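Local coordinates for protein probable porin (Pseudomonas aeruginosa, PDB 4FSO) that probably acts as an outer membrane porin, a beta-barrel channel through which small solutes pass, at residues A[313-318]-A[337-342]; A[240-245]-A[295-300]; A[301-306]-A[392-397]. All blocks are in the same frame, centred on the assembly; numbering follows the deposited sequence.

In the fold
All three contacts belong to one OprD-family beta-barrel. Contact 1 pairs the two wall strands 313-322 and 331-344. Contacts 2 and 3 each tie the loop between strands 294-295 and 313-322 to the wall, at strand 236-248 and at strand 392-404. The centres of contacts 1 and 2 lie about 14 Å apart, those of 1 and 3 about 15 Å, and those of 2 and 3 about 18 Å. Along the chain contact 2 closes first, and contact 3 opens just after it and spans contact 1. The loop also touches contact 1, through Asn300 and Leu302. It is thus held at several sides of the barrel, consistent with a loop folded into the channel.

Contact 1: residues A[313-318]-A[337-342]; sequences RSWQLR and YVNGDH. With C8E ((hydroxyethyloxy)tri(ethyloxy)octane), chain G.
Arg313 and Asp341 bind each other through both backbone groups, Arg313 N to Asp341 O at 3.0 Å and Asp341 N to Arg313 O at 2.9 Å. Trp315 pairs in the same way with Asn339, and Leu317 with Tyr337. The N and O of these six residues are therefore satisfied within the pair of strands. Ser314 and Gln316 turn their backbone to Gln280 and Gly278 on one neighbouring strand, and Val338 and Gly340 turn theirs to Glu355 and Glu353 on another. The two strands form an antiparallel beta hairpin of the barrel wall. On one face, Ser314 OG bonds Asn300 ND2, and Gln316 NE2 bonds Ala299 O and Asn300 OD1, all in the loop. On the same face Val338 CG2 packs on Gln316 CB at 3.5 Å, and its CG1 meets Ser314 CB. On the other face, chi1 of 66° sets Trp315 CG between its backbone N and carbonyl carbon. Asn339 CB lies over the five-membered ring of Trp315, and Tyr337 turns its edge to the six-membered ring, in an offset edge-to-face pair with planes at 60°. The detergent C8E meets the Trp315 edge, its C10 being 3.6 Å from CD1. At the Arg313 end of the pair, its guanidinium stacks flat on the His342 ring, centres 3.6 Å apart. His342 ND1 gives its hydrogen to Asp341 OD1 at 3.0 Å, from above the carboxylate plane.

Contact 2: residues A[240-245]-A[295-300]; sequences DLRWFD and NPYLAN
Arg242 on strand 236-248 reaches across to Tyr297 in the loop that follows strand 294-295. Strand 236-248 is part of the barrel wall, and Tyr297 is the centre of an inverse gamma turn in the loop. The arginine starts with CB directed toward the loop. A bend at chi2 (-141°) then brings the chain over the tyrosine ring. CD sits above the ring in a CH-pi contact, 3.9 Å from its centroid. NE runs on over the same face and also bonds Asp240 OD1 at 3.1 Å. CZ lies 3.5 Å from the ring centroid, close to the ring normal. The guanidinium and ring planes are 11° apart, so this is a stacked cation-pi pair. NH2 bonds Asp240 OD2 at 3.0 Å. Asp240 thus grips the guanidinium side-on, through NE and NH2, and fixes its rotation. At the tip, NH1 donates to Tyr297 O at 3.0 Å, coming from above the carbonyl plane. The same residue therefore offers both its ring and its carbonyl to Arg242. Phe244 packs beside them. Its CZ touches Tyr297 CB, its CD1 meets Leu298 CD2 at 4.2 Å, and the ring edge at CE1 lies 3.6 Å from Tyr297 O.

Contact 3: residues A[301-306]-A[392-397]; sequences YLQVND and VDEVRL
Gln303 and Glu394 reach each other because both extend fully: chi1 is -166° in Gln303 and 176° in Glu394, with CG opposite the backbone N in each, and both chains run straight on beyond CG. They join a loop to the barrel wall of this OprD-type porin. Gln303 belongs to the irregular segment 301-306, and Glu394 to strand 392-404. The amide at the end of Gln303 donates from NE2 to Glu394 OE2 at 2.9 Å, with a nearly straight N-H...O angle of 168°. The oxygen lies in the amide plane of Gln303. The donor, however, meets the carboxylate from above its plane, and the two flat groups are clearly turned against each other. Glu394 OE2 has a second partner on its own strand, Arg396 NE, in a salt bridge of 2.9 Å. Two nitrogens thus hold this one oxygen, and the pair would probably favour the charged form of the buried glutamate. Arg25 adds a long, weak ion pair to the other oxygen, OE1. NE2 of Gln303 also makes a weak hydrogen bond to Arg377 O on the adjacent strand. At the loop backbone, Gln303 N bonds Asp357 OD2 and Val304 N bonds Glu355 OE2, so a further wall strand, 350-363, grips the same turn of chain. Val304 packs alongside. Its CG2 methyl rests against Glu394 OE1 at 3.5 Å. Its CG1 makes the apolar contact, with Val392 CG2 at 3.8 Å.

Contact 1: residues A[313-318]-A[337-342]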
# COMPACT_ATOMS: atom_id res chain seq x y z
N ARG A 313 -17.59 -10.79 1.55
CA ARG A 313 -16.67 -11.91 1.66
C ARG A 313 -16.13 -12.21 0.29
O ARG A 313 -16.86 -12.14 -0.71
CB ARG A 313 -17.39 -13.14 2.19
CG ARG A 313 -18.50 -12.78 3.11
CD ARG A 313 -19.24 -13.99 3.49
NE ARG A 313 -20.09 -13.73 4.63
CZ ARG A 313 -20.91 -14.62 5.15
NH1 ARG A 313 -20.99 -15.84 4.62
NH2 ARG A 313 -21.66 -14.27 6.20
N SER A 314 -14.85 -12.55 0.25
CA SER A 314 -14.18 -12.80 -1.01
C SER A 314 -13.09 -13.84 -0.87
O SER A 314 -12.55 -14.07 0.23
CB SER A 314 -13.62 -11.48 -1.59
OG SER A 314 -12.81 -10.77 -0.65
N TRP A 315 -12.76 -14.48 -1.99
CA TRP A 315 -11.60 -15.36 -2.04
C TRP A 315 -10.74 -15.05 -3.26
O TRP A 315 -11.22 -14.51 -4.26
CB TRP A 315 -12.00 -16.85 -1.98
CG TRP A 315 -12.76 -17.31 -3.17
CD1 TRP A 315 -14.12 -17.45 -3.26
CD2 TRP A 315 -12.22 -17.69 -4.44
NE1 TRP A 315 -14.46 -17.89 -4.52
CE2 TRP A 315 -13.31 -18.05 -5.26
CE3 TRP A 315 -10.93 -17.76 -4.96
CZ2 TRP A 315 -13.14 -18.47 -6.58
CZ3 TRP A 315 -10.76 -18.18 -6.26
CH2 TRP A 315 -11.86 -18.53 -7.06
N GLN A 316 -9.46 -15.38 -3.15
CA GLN A 316 -8.48 -15.07 -4.17
C GLN A 316 -7.67 -16.30 -4.53
O GLN A 316 -7.38 -17.14 -3.68
CB GLN A 316 -7.53 -13.96 -3.72
CG GLN A 316 -6.36 -13.64 -4.69
CD GLN A 316 -5.47 -12.49 -4.21
OE1 GLN A 316 -4.45 -12.20 -4.83
NE2 GLN A 316 -5.86 -11.83 -3.11
N LEU A 317 -7.33 -16.39 -5.81
CA LEU A 317 -6.37 -17.33 -6.30
C LEU A 317 -5.37 -16.49 -7.09
O LEU A 317 -5.75 -15.61 -7.86
CB LEU A 317 -7.06 -18.32 -7.22
CG LEU A 317 -6.68 -19.79 -7.09
CD1 LEU A 317 -7.06 -20.49 -8.36
CD2 LEU A 317 -5.20 -19.99 -6.78
N ARG A 318 -4.09 -16.76 -6.90
CA ARG A 318 -3.04 -16.01 -7.59
C ARG A 318 -1.88 -16.94 -7.97
O ARG A 318 -1.57 -17.92 -7.28
CB ARG A 318 -2.54 -14.87 -6.69
CG ARG A 318 -1.32 -14.15 -7.21
CD ARG A 318 -0.74 -13.26 -6.13
NE ARG A 318 0.51 -12.65 -6.54
CZ ARG A 318 0.76 -11.34 -6.54
NH1 ARG A 318 -0.17 -10.49 -6.14
NH2 ARG A 318 1.94 -10.90 -6.95
N TYR A 337 -7.14 -13.66 -9.31
CA TYR A 337 -8.57 -13.65 -9.49
C TYR A 337 -9.24 -13.58 -8.12
O TYR A 337 -8.93 -14.37 -7.22
CB TYR A 337 -9.02 -14.91 -10.25
CG TYR A 337 -10.52 -15.00 -10.33
CD1 TYR A 337 -11.22 -14.21 -11.24
CD2 TYR A 337 -11.24 -15.81 -9.47
CE1 TYR A 337 -12.60 -14.25 -11.31
CE2 TYR A 337 -12.62 -15.86 -9.53
CZ TYR A 337 -13.29 -15.07 -10.45
OH TYR A 337 -14.67 -15.11 -10.53
N VAL A 338 -10.16 -12.64 -7.96
CA VAL A 338 -10.87 -12.53 -6.70
C VAL A 338 -12.36 -12.59 -6.99
O VAL A 338 -12.84 -11.93 -7.90
CB VAL A 338 -10.49 -11.24 -5.90
CG1 VAL A 338 -11.42 -11.03 -4.69
CG2 VAL A 338 -9.04 -11.29 -5.48
N ASN A 339 -13.07 -13.41 -6.23
CA ASN A 339 -14.53 -13.46 -6.29
C ASN A 339 -15.11 -12.93 -4.99
O ASN A 339 -14.74 -13.43 -3.93
CB ASN A 339 -14.98 -14.90 -6.47
CG ASN A 339 -16.45 -15.00 -6.79
OD1 ASN A 339 -17.01 -14.11 -7.41
ND2 ASN A 339 -17.08 -16.09 -6.36
N GLY A 340 -16.01 -11.94 -5.08
CA GLY A 340 -16.69 -11.41 -3.91
C GLY A 340 -18.21 -11.43 -3.93
O GLY A 340 -18.86 -11.16 -4.95
N ASP A 341 -18.80 -11.74 -2.79
CA ASP A 341 -20.24 -11.56 -2.64
C ASP A 341 -20.60 -11.08 -1.24
O ASP A 341 -19.73 -10.54 -0.52
CB ASP A 341 -21.04 -12.81 -3.01
CG ASP A 341 -20.51 -14.08 -2.35
OD1 ASP A 341 -20.18 -14.06 -1.13
OD2 ASP A 341 -20.42 -15.11 -3.06
N HIS A 342 -21.87 -11.26 -0.88
CA HIS A 342 -22.39 -10.85 0.43
C HIS A 342 -22.30 -9.35 0.71
O HIS A 342 -22.27 -8.94 1.86
CB HIS A 342 -21.67 -11.59 1.57
CG HIS A 342 -22.28 -12.90 1.92
ND1 HIS A 342 -22.16 -14.01 1.11
CD2 HIS A 342 -23.05 -13.27 2.96
CE1 HIS A 342 -22.81 -15.02 1.65
NE2 HIS A 342 -23.36 -14.60 2.78
C1 C8E G . -10.78 -25.38 -0.50
C2 C8E G . -11.72 -24.26 -0.05
C3 C8E G . -11.75 -23.07 -1.01
C4 C8E G . -13.04 -22.27 -0.88
C5 C8E G . -12.85 -20.75 -0.81
C6 C8E G . -12.91 -20.20 0.61
C7 C8E G . -13.51 -18.80 0.65
C8 C8E G . -14.88 -18.85 1.32
O9 C8E G . -15.47 -17.57 1.31
C10 C8E G . -15.55 -17.03 0.01
C11 C8E G . -16.82 -16.20 -0.12
O12 C8E G . -17.09 -15.98 -1.48
C13 C8E G . -18.20 -16.74 -1.93
C14 C8E G . -18.07 -17.08 -3.41

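Contact 2: residues A[240-245]-A[295-300]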
# COMPACT_ATOMS: atom_id res chain seq x y z
N ASP A 240 -0.04 -15.01 5.88
CA ASP A 240 -0.14 -13.60 6.20
C ASP A 240 -1.52 -13.30 6.77
O ASP A 240 -2.52 -13.31 6.05
CB ASP A 240 0.12 -12.75 4.96
CG ASP A 240 0.47 -11.32 5.29
OD1 ASP A 240 -0.01 -10.83 6.34
OD2 ASP A 240 1.24 -10.71 4.52
N LEU A 241 -1.56 -13.05 8.08
CA LEU A 241 -2.80 -12.81 8.78
C LEU A 241 -2.94 -11.35 9.20
O LEU A 241 -2.08 -10.81 9.88
CB LEU A 241 -2.88 -13.69 10.02
CG LEU A 241 -4.21 -13.54 10.74
CD1 LEU A 241 -5.36 -13.88 9.81
CD2 LEU A 241 -4.23 -14.44 11.96
N ARG A 242 -4.05 -10.73 8.79
CA ARG A 242 -4.32 -9.31 9.06
C ARG A 242 -5.73 -9.09 9.59
O ARG A 242 -6.71 -9.62 9.05
CB ARG A 242 -4.16 -8.46 7.79
CG ARG A 242 -3.03 -8.88 6.88
CD ARG A 242 -2.34 -7.72 6.30
NE ARG A 242 -1.28 -8.19 5.42
CZ ARG A 242 -1.12 -7.79 4.17
NH1 ARG A 242 -1.93 -6.88 3.64
NH2 ARG A 242 -0.13 -8.30 3.44
N TRP A 243 -5.83 -8.27 10.62
CA TRP A 243 -7.11 -7.97 11.23
C TRP A 243 -7.22 -6.49 11.55
O TRP A 243 -6.27 -5.88 12.02
CB TRP A 243 -7.25 -8.78 12.52
CG TRP A 243 -8.52 -8.48 13.21
CD1 TRP A 243 -9.78 -8.80 12.79
CD2 TRP A 243 -8.68 -7.77 14.44
NE1 TRP A 243 -10.71 -8.35 13.68
CE2 TRP A 243 -10.07 -7.72 14.72
CE3 TRP A 243 -7.79 -7.18 15.35
CZ2 TRP A 243 -10.59 -7.10 15.86
CZ3 TRP A 243 -8.31 -6.57 16.48
CH2 TRP A 243 -9.69 -6.54 16.73
N PHE A 244 -8.38 -5.90 11.28
CA PHE A 244 -8.58 -4.48 11.60
C PHE A 244 -9.89 -4.24 12.30
O PHE A 244 -10.93 -4.78 11.92
CB PHE A 244 -8.58 -3.58 10.36
CG PHE A 244 -7.27 -3.48 9.66
CD1 PHE A 244 -6.91 -4.42 8.69
CD2 PHE A 244 -6.39 -2.44 9.94
CE1 PHE A 244 -5.68 -4.32 8.02
CE2 PHE A 244 -5.17 -2.33 9.28
CZ PHE A 244 -4.81 -3.28 8.30
N ASP A 245 -9.85 -3.39 13.30
CA ASP A 245 -11.05 -3.07 14.02
C ASP A 245 -11.15 -1.57 13.99
O ASP A 245 -10.23 -0.90 14.44
CB ASP A 245 -10.93 -3.58 15.45
CG ASP A 245 -12.24 -3.64 16.16
OD1 ASP A 245 -13.16 -2.90 15.80
OD2 ASP A 245 -12.35 -4.45 17.09
N ASN A 295 -3.62 2.61 0.33
CA ASN A 295 -4.36 1.42 -0.04
C ASN A 295 -4.66 0.68 1.24
O ASN A 295 -3.84 0.68 2.15
CB ASN A 295 -3.54 0.51 -0.96
CG ASN A 295 -2.88 1.26 -2.09
OD1 ASN A 295 -3.50 2.11 -2.75
ND2 ASN A 295 -1.60 0.95 -2.34
N PRO A 296 -5.84 0.05 1.31
CA PRO A 296 -6.07 -0.77 2.50
C PRO A 296 -5.15 -1.99 2.43
O PRO A 296 -4.99 -2.64 1.40
CB PRO A 296 -7.54 -1.16 2.37
CG PRO A 296 -7.79 -1.16 0.88
CD PRO A 296 -6.91 -0.09 0.31
N TYR A 297 -4.54 -2.30 3.56
CA TYR A 297 -3.57 -3.37 3.66
C TYR A 297 -4.26 -4.73 3.81
O TYR A 297 -4.21 -5.36 4.86
CB TYR A 297 -2.70 -3.08 4.88
CG TYR A 297 -1.45 -3.88 5.01
CD1 TYR A 297 -0.60 -4.08 3.93
CD2 TYR A 297 -1.08 -4.40 6.24
CE1 TYR A 297 0.56 -4.81 4.07
CE2 TYR A 297 0.08 -5.13 6.40
CZ TYR A 297 0.90 -5.33 5.31
OH TYR A 297 2.06 -6.04 5.49
N LEU A 298 -4.93 -5.16 2.75
CA LEU A 298 -5.70 -6.41 2.80
C LEU A 298 -5.24 -7.37 1.71
O LEU A 298 -4.74 -6.95 0.68
CB LEU A 298 -7.19 -6.11 2.64
CG LEU A 298 -7.81 -5.28 3.77
CD1 LEU A 298 -9.14 -4.66 3.31
CD2 LEU A 298 -8.01 -6.16 5.05
N ALA A 299 -5.43 -8.67 1.95
CA ALA A 299 -5.07 -9.72 0.99
C ALA A 299 -5.72 -9.57 -0.37
O ALA A 299 -5.11 -9.92 -1.40
CB ALA A 299 -5.39 -11.09 1.56
N ASN A 300 -6.97 -9.09 -0.39
CA ASN A 300 -7.68 -8.92 -1.65
C ASN A 300 -7.68 -7.48 -2.18
O ASN A 300 -8.58 -7.09 -2.93
CB ASN A 300 -9.10 -9.51 -1.59
CG ASN A 300 -9.09 -11.00 -1.30
OD1 ASN A 300 -8.04 -11.63 -1.29
ND2 ASN A 300 -10.28 -11.56 -1.07

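Contact 3: residues A[301-306]-A[392-397]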
# COMPACT_ATOMS: atom_id res chain seq x y z
N TYR A 301 -6.68 -6.70 -1.80
CA TYR A 301 -6.50 -5.42 -2.48
C TYR A 301 -5.90 -5.66 -3.85
O TYR A 301 -4.76 -6.07 -3.97
CB TYR A 301 -5.61 -4.45 -1.71
CG TYR A 301 -5.38 -3.20 -2.54
CD1 TYR A 301 -6.45 -2.40 -2.93
CD2 TYR A 301 -4.11 -2.86 -2.99
CE1 TYR A 301 -6.26 -1.27 -3.71
CE2 TYR A 301 -3.91 -1.73 -3.76
CZ TYR A 301 -4.98 -0.93 -4.12
OH TYR A 301 -4.78 0.21 -4.90
N LEU A 302 -6.69 -5.38 -4.87
CA LEU A 302 -6.32 -5.67 -6.26
C LEU A 302 -6.08 -4.37 -7.03
O LEU A 302 -6.05 -3.30 -6.43
CB LEU A 302 -7.40 -6.55 -6.92
CG LEU A 302 -6.91 -7.99 -7.00
CD1 LEU A 302 -6.62 -8.54 -5.60
CD2 LEU A 302 -7.87 -8.90 -7.78
N GLN A 303 -5.91 -4.47 -8.34
CA GLN A 303 -5.53 -3.30 -9.14
C GLN A 303 -6.62 -2.24 -9.11
O GLN A 303 -6.33 -1.04 -9.00
CB GLN A 303 -5.23 -3.72 -10.57
CG GLN A 303 -4.51 -2.68 -11.43
CD GLN A 303 -4.40 -3.15 -12.88
OE1 GLN A 303 -4.04 -4.31 -13.16
NE2 GLN A 303 -4.75 -2.26 -13.82
N VAL A 304 -7.87 -2.69 -9.13
CA VAL A 304 -9.00 -1.78 -9.30
C VAL A 304 -9.98 -1.72 -8.12
O VAL A 304 -10.64 -0.72 -7.89
CB VAL A 304 -9.69 -2.07 -10.66
CG1 VAL A 304 -11.17 -1.77 -10.64
CG2 VAL A 304 -8.99 -1.24 -11.73
N ASN A 305 -10.03 -2.79 -7.35
CA ASN A 305 -11.08 -2.96 -6.35
C ASN A 305 -10.48 -3.56 -5.09
O ASN A 305 -9.53 -4.33 -5.17
CB ASN A 305 -12.23 -3.83 -6.86
CG ASN A 305 -13.40 -3.88 -5.88
OD1 ASN A 305 -14.07 -2.88 -5.69
ND2 ASN A 305 -13.65 -5.05 -5.27
N ASP A 306 -11.03 -3.18 -3.94
CA ASP A 306 -10.45 -3.57 -2.67
C ASP A 306 -11.21 -4.70 -1.94
O ASP A 306 -10.70 -5.26 -0.97
CB ASP A 306 -10.22 -2.35 -1.74
CG ASP A 306 -11.52 -1.68 -1.29
OD1 ASP A 306 -12.63 -2.16 -1.60
OD2 ASP A 306 -11.43 -0.65 -0.59
N VAL A 392 -14.97 -1.97 -15.26
CA VAL A 392 -13.83 -1.44 -16.03
C VAL A 392 -12.92 -2.48 -16.62
O VAL A 392 -12.66 -3.52 -16.01
CB VAL A 392 -12.86 -0.55 -15.19
CG1 VAL A 392 -12.91 0.90 -15.65
CG2 VAL A 392 -13.07 -0.70 -13.70
N ASP A 393 -12.39 -2.18 -17.79
CA ASP A 393 -11.15 -2.82 -18.21
C ASP A 393 -10.07 -1.76 -18.12
O ASP A 393 -10.26 -0.63 -18.55
CB ASP A 393 -11.25 -3.35 -19.62
CG ASP A 393 -11.85 -4.74 -19.67
OD1 ASP A 393 -13.04 -4.89 -19.33
OD2 ASP A 393 -11.12 -5.68 -20.06
N GLU A 394 -8.94 -2.14 -17.54
CA GLU A 394 -7.86 -1.19 -17.36
C GLU A 394 -6.52 -1.79 -17.81
O GLU A 394 -6.24 -2.97 -17.56
CB GLU A 394 -7.80 -0.71 -15.91
CG GLU A 394 -6.66 0.21 -15.60
CD GLU A 394 -6.68 0.68 -14.16
OE1 GLU A 394 -7.71 1.27 -13.77
OE2 GLU A 394 -5.69 0.45 -13.43
N VAL A 395 -5.74 -0.97 -18.51
CA VAL A 395 -4.38 -1.32 -18.90
C VAL A 395 -3.43 -0.23 -18.42
O VAL A 395 -3.57 0.94 -18.79
CB VAL A 395 -4.21 -1.45 -20.45
CG1 VAL A 395 -2.74 -1.52 -20.82
CG2 VAL A 395 -4.92 -2.68 -20.98
N ARG A 396 -2.47 -0.62 -17.58
CA ARG A 396 -1.36 0.27 -17.21
C ARG A 396 -0.07 -0.25 -17.81
O ARG A 396 0.31 -1.40 -17.58
CB ARG A 396 -1.20 0.38 -15.69
CG ARG A 396 -2.38 1.00 -14.95
CD ARG A 396 -2.04 1.23 -13.48
NE ARG A 396 -3.18 1.74 -12.73
CZ ARG A 396 -3.27 1.71 -11.40
NH1 ARG A 396 -2.28 1.19 -10.68
NH2 ARG A 396 -4.34 2.20 -10.79
N LEU A 397 0.59 0.60 -18.60
CA LEU A 397 1.92 0.32 -19.10
C LEU A 397 2.91 1.18 -18.34
O LEU A 397 2.78 2.40 -18.32
CB LEU A 397 2.01 0.68 -20.57
CG LEU A 397 1.19 -0.23 -21.48
CD1 LEU A 397 1.08 0.38 -22.87
CD2 LEU A 397 1.87 -1.57 -21.54